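Local coordinates for single-stranded DNA-binding protein WHY1, chloroplastic (Arabidopsis thaliana, PDB 4KOO) that binds single-stranded DNA as a homotetramer, keeps the plastid genome stable in chloroplasts and modulates telomere length in the nucleus, at residues S86-H91 / V106-P111; G117-L122 / S134-I139; D44-L49 / V67-V72; F9-S14 / V24-P29. One frame throughout, in Å; residues are numbered along the deposited sequence. Where two conformers were deposited one is given.

In the fold
Interactions 1 and 2 share one antiparallel sheet, interactions 3 and 4 the other. In each sheet the middle strands join the two contacts by backbone hydrogen bonds: K108 and E110 to N121 and F119, and L48 and F46 to D25 and R27. Interaction 3 lies nearest the chain centre, its own centre about 3 Å from it, and its leucines meet L107 of interaction 1. Interactions 1 and 2 lie farther out. Each has one apolar face turned to the core and one face of charged, polar or aromatic groups. Interaction 4 buries the least surface. There one direct pair, H13 with V24, adjoins water-bridged contacts at V11 and G12, and a second subunit continues the sheet.

Interaction 1. Residues S86-H91 / V106-P111; sequences SCEFFH and VLKVEP
E88 and K108 face each other as a non-hydrogen-bonded antiparallel pair, their side chains side by side and pointing the same way. The CB of E88 lies 4.0 Å from L107 O. Its CG turns to V106 and meets CG1 at 3.7 Å. CD lies near both V106 CG1 (4.0 Å) and K108 CE (3.8 Å). With CG anti to the backbone N (chi1 -171°), the extended chain runs alongside K108. The salt bridge from OE2 to K108 NZ is long, and doubtful because the place of OE2 is uncertain. On the same face CD1 of the F90 ring packs on V106 CG2 at 3.8 Å. The other face is apolar: C87 SG touches V109 CB at 3.9 Å, and F89 lies alongside L107. Four backbone bonds link C87 with V109 and F89 with L107. One water donates to both C87 O and E110 OE2, linking the E110 carboxylate to the partner strand. V106, L107 and K108 fall in a predicted nuclear localization signal. This is the hairpin of strands 87-91 and 103-111. Helix 72-79 covers C87 and F89, strand 66-70 packs on F89 and L107, and strand 118-126 pairs with the far edge of 103-111.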
loop_
_atom_site.group_PDB
_atom_site.type_symbol
_atom_site.label_atom_id
_atom_site.label_comp_id
_atom_site.label_asym_id
_atom_site.label_seq_id
_atom_site.Cartn_x
_atom_site.Cartn_y
_atom_site.Cartn_z
ATOM N N SER A 86 -3.518 -24.366 3.632
ATOM C CA SER A 86 -2.824 -24.548 4.899
ATOM C C SER A 86 -1.332 -24.267 4.776
ATOM O O SER A 86 -0.749 -24.330 3.691
ATOM C CB SER A 86 -3.037 -25.972 5.416
ATOM O OG SER A 86 -4.430 -26.225 5.581
ATOM N N CYS A 87 -0.714 -23.920 5.891
ATOM C CA CYS A 87 0.737 -23.840 5.910
ATOM C C CYS A 87 1.261 -24.221 7.291
ATOM O O CYS A 87 0.528 -24.271 8.287
ATOM C CB CYS A 87 1.280 -22.490 5.442
ATOM S SG CYS A 87 0.906 -21.060 6.439
ATOM N N GLU A 88 2.542 -24.516 7.316
ATOM C CA GLU A 88 3.171 -25.023 8.510
ATOM C C GLU A 88 4.635 -24.608 8.465
ATOM O O GLU A 88 5.254 -24.688 7.392
ATOM C CB GLU A 88 3.019 -26.536 8.497
ATOM C CG GLU A 88 3.418 -27.205 9.766
ATOM C CD GLU A 88 3.060 -28.680 9.747
ATOM O OE1 GLU A 88 3.066 -29.288 8.645
ATOM O OE2 GLU A 88 2.758 -29.199 10.831
ATOM N N PHE A 89 5.158 -24.135 9.595
ATOM C CA PHE A 89 6.530 -23.720 9.710
ATOM C C PHE A 89 7.228 -24.424 10.859
ATOM O O PHE A 89 6.647 -24.603 11.952
ATOM C CB PHE A 89 6.611 -22.238 10.000
ATOM C CG PHE A 89 5.840 -21.373 9.028
ATOM C CD1 PHE A 89 6.314 -21.141 7.765
ATOM C CD2 PHE A 89 4.647 -20.800 9.405
ATOM C CE1 PHE A 89 5.593 -20.325 6.864
ATOM C CE2 PHE A 89 3.936 -19.974 8.519
ATOM C CZ PHE A 89 4.439 -19.729 7.263
ATOM N N PHE A 90 8.474 -24.805 10.597
ATOM C CA PHE A 90 9.285 -25.581 11.547
ATOM C C PHE A 90 10.526 -24.812 11.933
ATOM O O PHE A 90 11.325 -24.473 11.073
ATOM C CB PHE A 90 9.700 -26.931 10.898
ATOM C CG PHE A 90 8.565 -27.697 10.341
ATOM C CD1 PHE A 90 7.842 -28.589 11.134
ATOM C CD2 PHE A 90 8.200 -27.552 9.011
ATOM C CE1 PHE A 90 6.787 -29.295 10.617
ATOM C CE2 PHE A 90 7.131 -28.261 8.492
ATOM C CZ PHE A 90 6.421 -29.129 9.289
ATOM N N HIS A 91 10.703 -24.550 13.235
ATOM C CA HIS A 91 11.821 -23.781 13.735
ATOM C C HIS A 91 12.630 -24.512 14.796
ATOM O O HIS A 91 12.081 -25.208 15.617
ATOM C CB HIS A 91 11.338 -22.496 14.387
ATOM C CG HIS A 91 10.950 -21.426 13.411
ATOM N ND1 HIS A 91 10.604 -20.156 13.817
ATOM C CD2 HIS A 91 10.880 -21.422 12.059
ATOM C CE1 HIS A 91 10.311 -19.423 12.756
ATOM N NE2 HIS A 91 10.472 -20.161 11.676
ATOM N N VAL A 106 6.683 -25.764 16.042
ATOM C CA VAL A 106 5.873 -25.897 14.829
ATOM C C VAL A 106 4.689 -24.941 14.904
ATOM O O VAL A 106 3.880 -25.000 15.823
ATOM C CB VAL A 106 5.346 -27.346 14.582
ATOM C CG1 VAL A 106 4.661 -27.435 13.210
ATOM C CG2 VAL A 106 6.483 -28.363 14.673
ATOM N N LEU A 107 4.615 -24.050 13.931
ATOM C CA LEU A 107 3.433 -23.191 13.770
ATOM C C LEU A 107 2.607 -23.669 12.575
ATOM O O LEU A 107 3.133 -23.788 11.460
ATOM C CB LEU A 107 3.842 -21.741 13.530
ATOM C CG LEU A 107 2.689 -20.744 13.369
ATOM C CD1 LEU A 107 1.893 -20.613 14.664
ATOM C CD2 LEU A 107 3.186 -19.363 12.923
ATOM N N LYS A 108 1.338 -23.969 12.837
ATOM C CA LYS A 108 0.351 -24.303 11.840
ATOM C C LYS A 108 -0.641 -23.178 11.724
ATOM O O LYS A 108 -1.105 -22.639 12.733
ATOM C CB LYS A 108 -0.417 -25.558 12.243
ATOM C CG LYS A 108 0.421 -26.810 12.233
ATOM C CD LYS A 108 -0.467 -28.038 12.495
ATOM C CE LYS A 108 0.299 -29.336 12.275
ATOM N NZ LYS A 108 -0.581 -30.500 12.562
ATOM N N VAL A 109 -0.946 -22.838 10.483
ATOM C CA VAL A 109 -1.957 -21.838 10.154
ATOM C C VAL A 109 -2.869 -22.504 9.130
ATOM O O VAL A 109 -2.426 -22.896 8.061
ATOM C CB VAL A 109 -1.351 -20.543 9.572
ATOM C CG1 VAL A 109 -2.433 -19.565 9.240
ATOM C CG2 VAL A 109 -0.381 -19.891 10.553
ATOM N N GLU A 110 -4.143 -22.668 9.467
ATOM C CA GLU A 110 -5.055 -23.412 8.604
ATOM C C GLU A 110 -6.446 -22.841 8.715
ATOM O O GLU A 110 -6.810 -22.295 9.747
ATOM C CB GLU A 110 -5.145 -24.877 9.028
ATOM C CG GLU A 110 -3.817 -25.582 9.024
ATOM C CD GLU A 110 -3.928 -27.059 9.329
ATOM O OE1 GLU A 110 -5.055 -27.608 9.303
ATOM O OE2 GLU A 110 -2.867 -27.665 9.591
ATOM N N PRO A 111 -7.246 -23.030 7.665
ATOM C CA PRO A 111 -8.658 -22.656 7.758
ATOM C C PRO A 111 -9.365 -23.497 8.801
ATOM O O PRO A 111 -8.993 -24.638 9.067
ATOM C CB PRO A 111 -9.204 -22.935 6.347
ATOM C CG PRO A 111 -8.284 -23.882 5.726
ATOM C CD PRO A 111 -6.909 -23.599 6.342
HETATM O O HOH W 1 -5.022 -28.759 6.691
HETATM O O HOH W 2 -0.754 -26.876 8.433
#

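Interaction 2. Residues G117-L122 / S134-I139; sequences GHFFNL and SIYIPI
H118, F120 and L122 pair with I139, I137 and I135 through six backbone hydrogen bonds, in antiparallel strands whose directions differ by 159°. On the partly exposed face, F119 and Y136 form an offset stack, diagonal across the neighbouring non-hydrogen-bonded pairs F119-P138 and N121-Y136. The ring centroids are 4.8 Å apart and the planes meet at 28°. Y136 CE2 stands over one face of the F119 ring, toward its rim, 3.4 Å from CG. The Y136 hydroxyl lies by the root of the F119 ring, 3.5 Å from CB. F119 CG sits between its backbone N and carbonyl carbon (chi1 72°), which turns one face of the ring to the tyrosine. Without this ring, as with an alanine here, Y136 is likely to lose its stacking partner and turn more freely. N121 comes to the edge of the same tyrosine ring: OD1 lies near the ring plane and 3.3 Å from Y136 CB. A water donates to this OD1 at 2.7 Å and also bonds S134 OG, bridging the strands at that end. On the buried face, F120 CD1 packs on I139 CG1 at 3.8 Å and F120 CB on I137 CG2. The contact is the hairpin of strands 118-126 and 131-139. Helix 141-158 covers F120 and I139 through F144, strand 39-53 brings F51 against F120, L122 and I135, and strand 103-111 pairs with 118-126.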
loop_
_atom_site.group_PDB
_atom_site.type_symbol
_atom_site.label_atom_id
_atom_site.label_comp_id
_atom_site.label_asym_id
_atom_site.label_seq_id
_atom_site.Cartn_x
_atom_site.Cartn_y
_atom_site.Cartn_z
ATOM N N GLY A 117 -13.119 -18.729 9.266
ATOM C CA GLY A 117 -11.969 -18.284 10.023
ATOM C C GLY A 117 -10.760 -19.188 9.832
ATOM O O GLY A 117 -10.733 -20.041 8.946
ATOM N N HIS A 118 -9.746 -18.955 10.642
ATOM C CA HIS A 118 -8.495 -19.715 10.607
ATOM C C HIS A 118 -8.166 -20.031 12.040
ATOM O O HIS A 118 -8.757 -19.466 12.958
ATOM C CB HIS A 118 -7.344 -18.890 10.019
ATOM C CG HIS A 118 -7.272 -18.898 8.529
ATOM N ND1 HIS A 118 -8.183 -18.239 7.740
ATOM C CD2 HIS A 118 -6.432 -19.541 7.675
ATOM C CE1 HIS A 118 -7.889 -18.436 6.463
ATOM N NE2 HIS A 118 -6.830 -19.224 6.395
ATOM N N PHE A 119 -7.226 -20.944 12.239
ATOM C CA PHE A 119 -6.550 -21.039 13.516
ATOM C C PHE A 119 -5.046 -20.927 13.363
ATOM O O PHE A 119 -4.489 -21.214 12.305
ATOM C CB PHE A 119 -6.956 -22.294 14.267
ATOM C CG PHE A 119 -6.413 -23.576 13.694
ATOM C CD1 PHE A 119 -5.131 -24.014 14.002
ATOM C CD2 PHE A 119 -7.207 -24.369 12.878
ATOM C CE1 PHE A 119 -4.657 -25.224 13.479
ATOM C CE2 PHE A 119 -6.742 -25.560 12.362
ATOM C CZ PHE A 119 -5.469 -25.995 12.670
ATOM N N PHE A 120 -4.398 -20.480 14.436
ATOM C CA PHE A 120 -2.964 -20.604 14.605
ATOM C C PHE A 120 -2.743 -21.626 15.729
ATOM O O PHE A 120 -3.375 -21.570 16.787
ATOM C CB PHE A 120 -2.327 -19.309 15.072
ATOM C CG PHE A 120 -2.157 -18.262 14.009
ATOM C CD1 PHE A 120 -3.176 -17.945 13.148
ATOM C CD2 PHE A 120 -0.957 -17.575 13.896
ATOM C CE1 PHE A 120 -2.993 -16.968 12.173
ATOM C CE2 PHE A 120 -0.771 -16.596 12.928
ATOM C CZ PHE A 120 -1.792 -16.293 12.072
ATOM N N ASN A 121 -1.848 -22.564 15.499
ATOM C CA ASN A 121 -1.486 -23.489 16.567
ATOM C C ASN A 121 0.018 -23.515 16.698
ATOM O O ASN A 121 0.711 -23.756 15.694
ATOM C CB ASN A 121 -1.999 -24.876 16.233
ATOM C CG ASN A 121 -1.851 -25.843 17.393
ATOM O OD1 ASN A 121 -2.667 -25.845 18.311
ATOM N ND2 ASN A 121 -0.768 -26.617 17.388
ATOM N N LEU A 122 0.523 -23.271 17.907
ATOM C CA LEU A 122 1.958 -23.308 18.161
ATOM C C LEU A 122 2.245 -24.468 19.088
ATOM O O LEU A 122 1.697 -24.529 20.194
ATOM C CB LEU A 122 2.438 -22.051 18.839
ATOM C CG LEU A 122 3.907 -21.973 19.204
ATOM C CD1 LEU A 122 4.823 -22.304 18.039
ATOM C CD2 LEU A 122 4.221 -20.617 19.804
ATOM N N SER A 134 1.238 -27.241 23.494
ATOM C CA SER A 134 0.691 -26.570 22.305
ATOM C C SER A 134 -0.377 -25.555 22.719
ATOM O O SER A 134 -1.130 -25.776 23.684
ATOM C CB SER A 134 0.134 -27.575 21.303
ATOM O OG SER A 134 -1.062 -28.141 21.782
ATOM N N ILE A 135 -0.414 -24.425 22.010
ATOM C CA ILE A 135 -1.445 -23.406 22.225
ATOM C C ILE A 135 -2.168 -23.153 20.896
ATOM O O ILE A 135 -1.533 -22.887 19.874
ATOM C CB ILE A 135 -0.889 -22.097 22.762
ATOM C CG1 ILE A 135 -0.207 -22.290 24.123
ATOM C CG2 ILE A 135 -2.052 -21.084 22.990
ATOM C CD1 ILE A 135 0.597 -21.113 24.595
ATOM N N TYR A 136 -3.484 -23.261 20.937
ATOM C CA TYR A 136 -4.355 -23.107 19.788
ATOM C C TYR A 136 -5.199 -21.851 19.926
ATOM O O TYR A 136 -5.757 -21.577 20.993
ATOM C CB TYR A 136 -5.254 -24.326 19.735
ATOM C CG TYR A 136 -6.324 -24.341 18.680
ATOM C CD1 TYR A 136 -7.519 -23.659 18.862
ATOM C CD2 TYR A 136 -6.159 -25.063 17.513
ATOM C CE1 TYR A 136 -8.488 -23.687 17.920
ATOM C CE2 TYR A 136 -7.150 -25.126 16.590
ATOM C CZ TYR A 136 -8.303 -24.429 16.786
ATOM O OH TYR A 136 -9.278 -24.476 15.820
ATOM N N ILE A 137 -5.287 -21.059 18.866
ATOM C CA ILE A 137 -6.210 -19.918 18.912
ATOM C C ILE A 137 -6.990 -19.747 17.610
ATOM O O ILE A 137 -6.428 -19.751 16.511
ATOM C CB ILE A 137 -5.503 -18.634 19.311
ATOM C CG1 ILE A 137 -6.522 -17.519 19.606
ATOM C CG2 ILE A 137 -4.532 -18.178 18.270
ATOM C CD1 ILE A 137 -5.896 -16.300 20.223
ATOM N N PRO A 138 -8.309 -19.610 17.729
ATOM C CA PRO A 138 -9.119 -19.365 16.542
ATOM C C PRO A 138 -9.102 -17.870 16.218
ATOM O O PRO A 138 -8.951 -17.026 17.113
ATOM C CB PRO A 138 -10.512 -19.798 16.988
ATOM C CG PRO A 138 -10.527 -19.443 18.436
ATOM C CD PRO A 138 -9.146 -19.760 18.940
ATOM N N ILE A 139 -9.211 -17.578 14.934
ATOM C CA ILE A 139 -9.105 -16.237 14.385
ATOM C C ILE A 139 -10.284 -16.104 13.437
ATOM O O ILE A 139 -10.448 -16.916 12.550
ATOM C CB ILE A 139 -7.798 -16.096 13.516
ATOM C CG1 ILE A 139 -6.547 -16.588 14.280
ATOM C CG2 ILE A 139 -7.560 -14.680 13.078
ATOM C CD1 ILE A 139 -6.135 -15.753 15.425
HETATM O O HOH W 3 -3.089 -27.163 20.588
#

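Interaction 3. Residues D44-L49 / V67-V72; sequences DGFLLL and VFSLSV
L49 and L70 make the buried side of this contact and cover much of each other's strand. With CG anti to the carbonyl carbon (chi1 -58°), L49 carries CD1 to L70, where it meets both CG and CD1 at 4.0 Å. The two side chains cross at a slant. L107 packs on L49, F68 and L70 from the other sheet. L47 turns to the same face and meets helix 141-158 and W161 of the second subunit. Four backbone bonds hold the strands, the shortest from L70 N to L47 O at 2.7 Å. The opposite face is only partly buried. There F46 CD2 lies 3.8 Å from S69 CB, and L48 CD1 lies 3.5 Å from S69 OG. A buffer molecule, MES, accepts a bond from S69 N. Toward D44 direct pairing stops, and a water takes over: it donates to G45 O and accepts from V72 N, just where a helix begins with S71 as N-cap. V72 CG2 still packs on G45 O at 3.7 Å. The chemistry is thus apolar on the core face and mixed on the other, with S69 and water as polar parts. The leucines are consistent with a hydrophobic core between sheets and helices, while water satisfies the backbone where the strands part.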
loop_
_atom_site.group_PDB
_atom_site.type_symbol
_atom_site.label_atom_id
_atom_site.label_comp_id
_atom_site.label_asym_id
_atom_site.label_seq_id
_atom_site.Cartn_x
_atom_site.Cartn_y
_atom_site.Cartn_z
ATOM N N ASP A 44 17.373 -8.271 8.585
ATOM C CA ASP A 44 15.926 -8.010 8.360
ATOM C C ASP A 44 15.151 -7.951 9.670
ATOM O O ASP A 44 15.471 -8.609 10.671
ATOM C CB ASP A 44 15.273 -9.107 7.483
ATOM C CG ASP A 44 15.725 -9.071 6.033
ATOM O OD1 ASP A 44 16.363 -8.083 5.606
ATOM O OD2 ASP A 44 15.415 -10.064 5.298
ATOM N N GLY A 45 14.076 -7.183 9.663
ATOM C CA GLY A 45 13.075 -7.291 10.687
ATOM C C GLY A 45 12.315 -8.589 10.608
ATOM O O GLY A 45 12.540 -9.397 9.699
ATOM N N PHE A 46 11.479 -8.808 11.606
ATOM C CA PHE A 46 10.627 -9.986 11.704
ATOM C C PHE A 46 9.460 -9.644 12.590
ATOM O O PHE A 46 9.410 -8.552 13.168
ATOM C CB PHE A 46 11.402 -11.206 12.266
ATOM C CG PHE A 46 12.019 -10.957 13.596
ATOM C CD1 PHE A 46 13.192 -10.211 13.708
ATOM C CD2 PHE A 46 11.421 -11.439 14.728
ATOM C CE1 PHE A 46 13.740 -9.963 14.964
ATOM C CE2 PHE A 46 11.976 -11.204 15.985
ATOM C CZ PHE A 46 13.120 -10.466 16.095
ATOM N N LEU A 47 8.505 -10.558 12.684
ATOM C CA LEU A 47 7.412 -10.432 13.612
ATOM C C LEU A 47 7.571 -11.441 14.740
ATOM O O LEU A 47 7.955 -12.588 14.502
ATOM C CB LEU A 47 6.107 -10.642 12.916
ATOM C CG LEU A 47 5.854 -9.746 11.690
ATOM C CD1 LEU A 47 4.520 -10.079 11.060
ATOM C CD2 LEU A 47 5.906 -8.271 12.074
ATOM N N LEU A 48 7.244 -11.036 15.958
ATOM C CA LEU A 48 7.228 -11.984 17.085
ATOM C C LEU A 48 5.813 -12.293 17.530
ATOM O O LEU A 48 5.059 -11.392 17.935
ATOM C CB LEU A 48 8.039 -11.421 18.248
ATOM C CG LEU A 48 8.166 -12.360 19.461
ATOM C CD1 LEU A 48 8.930 -13.592 19.049
ATOM C CD2 LEU A 48 8.843 -11.610 20.609
ATOM N N LEU A 49 5.432 -13.565 17.431
ATOM C CA LEU A 49 4.138 -14.033 17.873
ATOM C C LEU A 49 4.298 -14.575 19.272
ATOM O O LEU A 49 5.196 -15.354 19.531
ATOM C CB LEU A 49 3.607 -15.159 16.979
ATOM C CG LEU A 49 3.429 -14.908 15.477
ATOM C CD1 LEU A 49 3.106 -16.211 14.766
ATOM C CD2 LEU A 49 2.356 -13.932 15.250
ATOM N N VAL A 67 6.544 -18.585 22.188
ATOM C CA VAL A 67 6.769 -17.578 21.163
ATOM C C VAL A 67 7.276 -18.195 19.874
ATOM O O VAL A 67 7.818 -19.297 19.867
ATOM C CB VAL A 67 7.759 -16.505 21.642
ATOM C CG1 VAL A 67 7.292 -15.862 22.974
ATOM C CG2 VAL A 67 9.186 -17.053 21.775
ATOM N N PHE A 68 7.119 -17.462 18.768
ATOM C CA PHE A 68 7.532 -17.966 17.465
ATOM C C PHE A 68 7.778 -16.724 16.605
ATOM O O PHE A 68 6.973 -15.819 16.585
ATOM C CB PHE A 68 6.422 -18.832 16.899
ATOM C CG PHE A 68 6.813 -19.625 15.672
ATOM C CD1 PHE A 68 7.297 -20.922 15.791
ATOM C CD2 PHE A 68 6.668 -19.086 14.402
ATOM C CE1 PHE A 68 7.641 -21.692 14.671
ATOM C CE2 PHE A 68 7.017 -19.832 13.273
ATOM C CZ PHE A 68 7.525 -21.152 13.415
ATOM N N SER A 69 8.902 -16.657 15.940
ATOM C CA SER A 69 9.180 -15.511 15.097
ATOM C C SER A 69 8.702 -15.806 13.669
ATOM O O SER A 69 8.746 -16.936 13.206
ATOM C CB SER A 69 10.661 -15.163 15.159
ATOM O OG SER A 69 11.026 -14.811 16.498
ATOM N N LEU A 70 8.187 -14.806 12.991
ATOM C CA LEU A 70 7.948 -14.956 11.558
ATOM C C LEU A 70 8.919 -14.127 10.783
ATOM O O LEU A 70 8.992 -12.914 10.960
ATOM C CB LEU A 70 6.548 -14.513 11.154
ATOM C CG LEU A 70 5.381 -15.316 11.638
ATOM C CD1 LEU A 70 4.115 -14.549 11.242
ATOM C CD2 LEU A 70 5.395 -16.765 11.063
ATOM N N SER A 71 9.661 -14.784 9.906
ATOM C CA SER A 71 10.631 -14.124 9.084
ATOM C C SER A 71 9.942 -13.458 7.901
ATOM O O SER A 71 8.776 -13.736 7.616
ATOM C CB SER A 71 11.631 -15.146 8.544
ATOM O OG SER A 71 10.957 -16.014 7.645
ATOM N N VAL A 72 10.685 -12.594 7.233
ATOM C CA VAL A 72 10.246 -12.030 5.949
ATOM C C VAL A 72 9.724 -13.096 4.972
ATOM O O VAL A 72 8.634 -12.954 4.433
ATOM C CB VAL A 72 11.363 -11.243 5.348
ATOM C CG1 VAL A 72 11.116 -10.900 3.864
ATOM C CG2 VAL A 72 11.547 -9.963 6.183
HETATM O O HOH W 4 13.091 -11.826 8.741
#

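Interaction 4. Residues F9-S14 / V24-P29; sequences FYVGHS and VDPRAP
D25 OD2 is gripped by two waters that reach across to the backbone of V11 and G12. One donates to OD2 at 2.8 Å and accepts from V11 N. The other, 3.0 Å from OD2, accepts from G12 N. OD2 also lies 3.3 Å from G12 CA, but its approach to G12 N is too bent for a direct bond. With CG anti to the carbonyl carbon (chi1 -80°), the D25 carboxylate swings to the neighbouring strand. Were the carboxylate lost to an alanine, both waters would probably lack their acceptor, and the V11-G12 backbone would be less firmly tied. This is the antiparallel hairpin of strands 9-16 and 20-33, with 9-16 outermost within this chain in a four-stranded sheet of the Whirly fold. Strand 9-16 is interrupted at V11 and G12, and the waters fill in for strand pairing there. On the C-terminal side of the break, H13 and V24 form a regular hydrogen-bonded pair, V24 N reaching H13 O at 2.7 Å. V11 CG2 packs on P26 CG at 3.7 Å, the two side chains crossing at about a right angle. On the N-terminal side F9 and Y10 pair in parallel with a strand of the second subunit. W161 of that subunit bonds to V11 O and packs on V24 and P26.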
loop_
_atom_site.group_PDB
_atom_site.type_symbol
_atom_site.label_atom_id
_atom_site.label_comp_id
_atom_site.label_asym_id
_atom_site.label_seq_id
_atom_site.Cartn_x
_atom_site.Cartn_y
_atom_site.Cartn_z
ATOM N N PHE A 9 8.237 3.214 20.287
ATOM C CA PHE A 9 6.834 2.831 20.303
ATOM C C PHE A 9 6.667 1.318 20.392
ATOM O O PHE A 9 7.349 0.562 19.707
ATOM C CB PHE A 9 6.131 3.331 19.029
ATOM C CG PHE A 9 5.809 4.787 19.047
ATOM C CD1 PHE A 9 4.623 5.241 19.586
ATOM C CD2 PHE A 9 6.708 5.713 18.555
ATOM C CE1 PHE A 9 4.336 6.583 19.623
ATOM C CE2 PHE A 9 6.417 7.059 18.594
ATOM C CZ PHE A 9 5.232 7.487 19.142
ATOM N N TYR A 10 5.769 0.880 21.257
ATOM C CA TYR A 10 5.375 -0.514 21.293
ATOM C C TYR A 10 3.966 -0.609 20.740
ATOM O O TYR A 10 3.064 0.070 21.217
ATOM C CB TYR A 10 5.466 -1.054 22.707
ATOM C CG TYR A 10 6.930 -1.166 23.103
ATOM C CD1 TYR A 10 7.702 -2.263 22.721
ATOM C CD2 TYR A 10 7.561 -0.136 23.784
ATOM C CE1 TYR A 10 9.065 -2.346 23.062
ATOM C CE2 TYR A 10 8.894 -0.208 24.130
ATOM C CZ TYR A 10 9.647 -1.302 23.765
ATOM O OH TYR A 10 10.975 -1.344 24.125
ATOM N N VAL A 11 3.788 -1.475 19.744
ATOM C CA VAL A 11 2.545 -1.513 19.022
ATOM C C VAL A 11 2.061 -2.934 18.779
ATOM O O VAL A 11 1.417 -3.199 17.785
ATOM C CB VAL A 11 2.653 -0.726 17.671
ATOM C CG1 VAL A 11 2.865 0.740 17.949
ATOM C CG2 VAL A 11 3.775 -1.279 16.764
ATOM N N GLY A 12 2.309 -3.810 19.748
ATOM C CA GLY A 12 1.675 -5.108 19.796
ATOM C C GLY A 12 0.190 -5.132 19.476
ATOM O O GLY A 12 -0.624 -4.390 20.019
ATOM N N HIS A 13 -0.171 -6.040 18.589
ATOM C CA HIS A 13 -1.540 -6.262 18.201
ATOM C C HIS A 13 -1.995 -7.627 18.699
ATOM O O HIS A 13 -1.388 -8.667 18.393
ATOM C CB HIS A 13 -1.659 -6.187 16.682
ATOM C CG HIS A 13 -3.003 -6.558 16.167
ATOM N ND1 HIS A 13 -4.106 -5.739 16.285
ATOM C CD2 HIS A 13 -3.419 -7.663 15.508
ATOM C CE1 HIS A 13 -5.149 -6.337 15.739
ATOM N NE2 HIS A 13 -4.756 -7.502 15.254
ATOM N N SER A 14 -3.075 -7.610 19.452
ATOM C CA SER A 14 -3.527 -8.773 20.204
ATOM C C SER A 14 -4.893 -9.234 19.798
ATOM O O SER A 14 -5.778 -8.446 19.423
ATOM C CB SER A 14 -3.540 -8.450 21.703
ATOM O OG SER A 14 -2.219 -8.194 22.135
ATOM N N VAL A 24 0.980 -10.000 18.481
ATOM C CA VAL A 24 1.959 -9.915 17.407
ATOM C C VAL A 24 2.690 -8.587 17.478
ATOM O O VAL A 24 2.047 -7.535 17.423
ATOM C CB VAL A 24 1.261 -9.996 16.026
ATOM C CG1 VAL A 24 2.326 -10.105 14.932
ATOM C CG2 VAL A 24 0.326 -11.175 16.002
ATOM N N ASP A 25 4.011 -8.632 17.600
ATOM C CA ASP A 25 4.844 -7.416 17.669
ATOM C C ASP A 25 5.797 -7.382 16.520
ATOM O O ASP A 25 6.516 -8.344 16.282
ATOM C CB ASP A 25 5.691 -7.347 18.952
ATOM C CG ASP A 25 4.908 -6.879 20.153
ATOM O OD1 ASP A 25 4.329 -7.730 20.845
ATOM O OD2 ASP A 25 4.883 -5.657 20.411
ATOM N N PRO A 26 5.843 -6.251 15.807
ATOM C CA PRO A 26 6.859 -6.029 14.793
ATOM C C PRO A 26 8.221 -5.704 15.384
ATOM O O PRO A 26 8.306 -5.034 16.396
ATOM C CB PRO A 26 6.283 -4.863 13.982
ATOM C CG PRO A 26 5.473 -4.066 15.002
ATOM C CD PRO A 26 4.928 -5.093 15.967
ATOM N N ARG A 27 9.267 -6.216 14.770
ATOM C CA ARG A 27 10.641 -5.914 15.172
ATOM C C ARG A 27 11.405 -5.340 14.008
ATOM O O ARG A 27 11.463 -5.899 12.910
ATOM C CB ARG A 27 11.340 -7.166 15.715
ATOM C CG ARG A 27 10.650 -7.762 16.916
ATOM C CD ARG A 27 10.881 -6.900 18.165
ATOM N NE ARG A 27 10.430 -7.581 19.372
ATOM C CZ ARG A 27 11.152 -8.493 20.023
ATOM N NH1 ARG A 27 12.369 -8.822 19.598
ATOM N NH2 ARG A 27 10.662 -9.071 21.115
ATOM N N ALA A 28 12.017 -4.190 14.252
ATOM C CA ALA A 28 12.669 -3.451 13.204
ATOM C C ALA A 28 13.873 -4.157 12.668
ATOM O O ALA A 28 14.534 -4.883 13.367
ATOM C CB ALA A 28 13.095 -2.042 13.728
ATOM N N PRO A 29 14.189 -3.889 11.413
ATOM C CA PRO A 29 15.455 -4.284 10.853
ATOM C C PRO A 29 16.587 -3.568 11.616
ATOM O O PRO A 29 16.304 -2.545 12.214
ATOM C CB PRO A 29 15.378 -3.754 9.439
ATOM C CG PRO A 29 14.409 -2.667 9.480
ATOM C CD PRO A 29 13.408 -3.036 10.487
HETATM O O HOH W 5 5.682 -3.313 19.195
HETATM O O HOH W 6 3.494 -3.996 22.427
#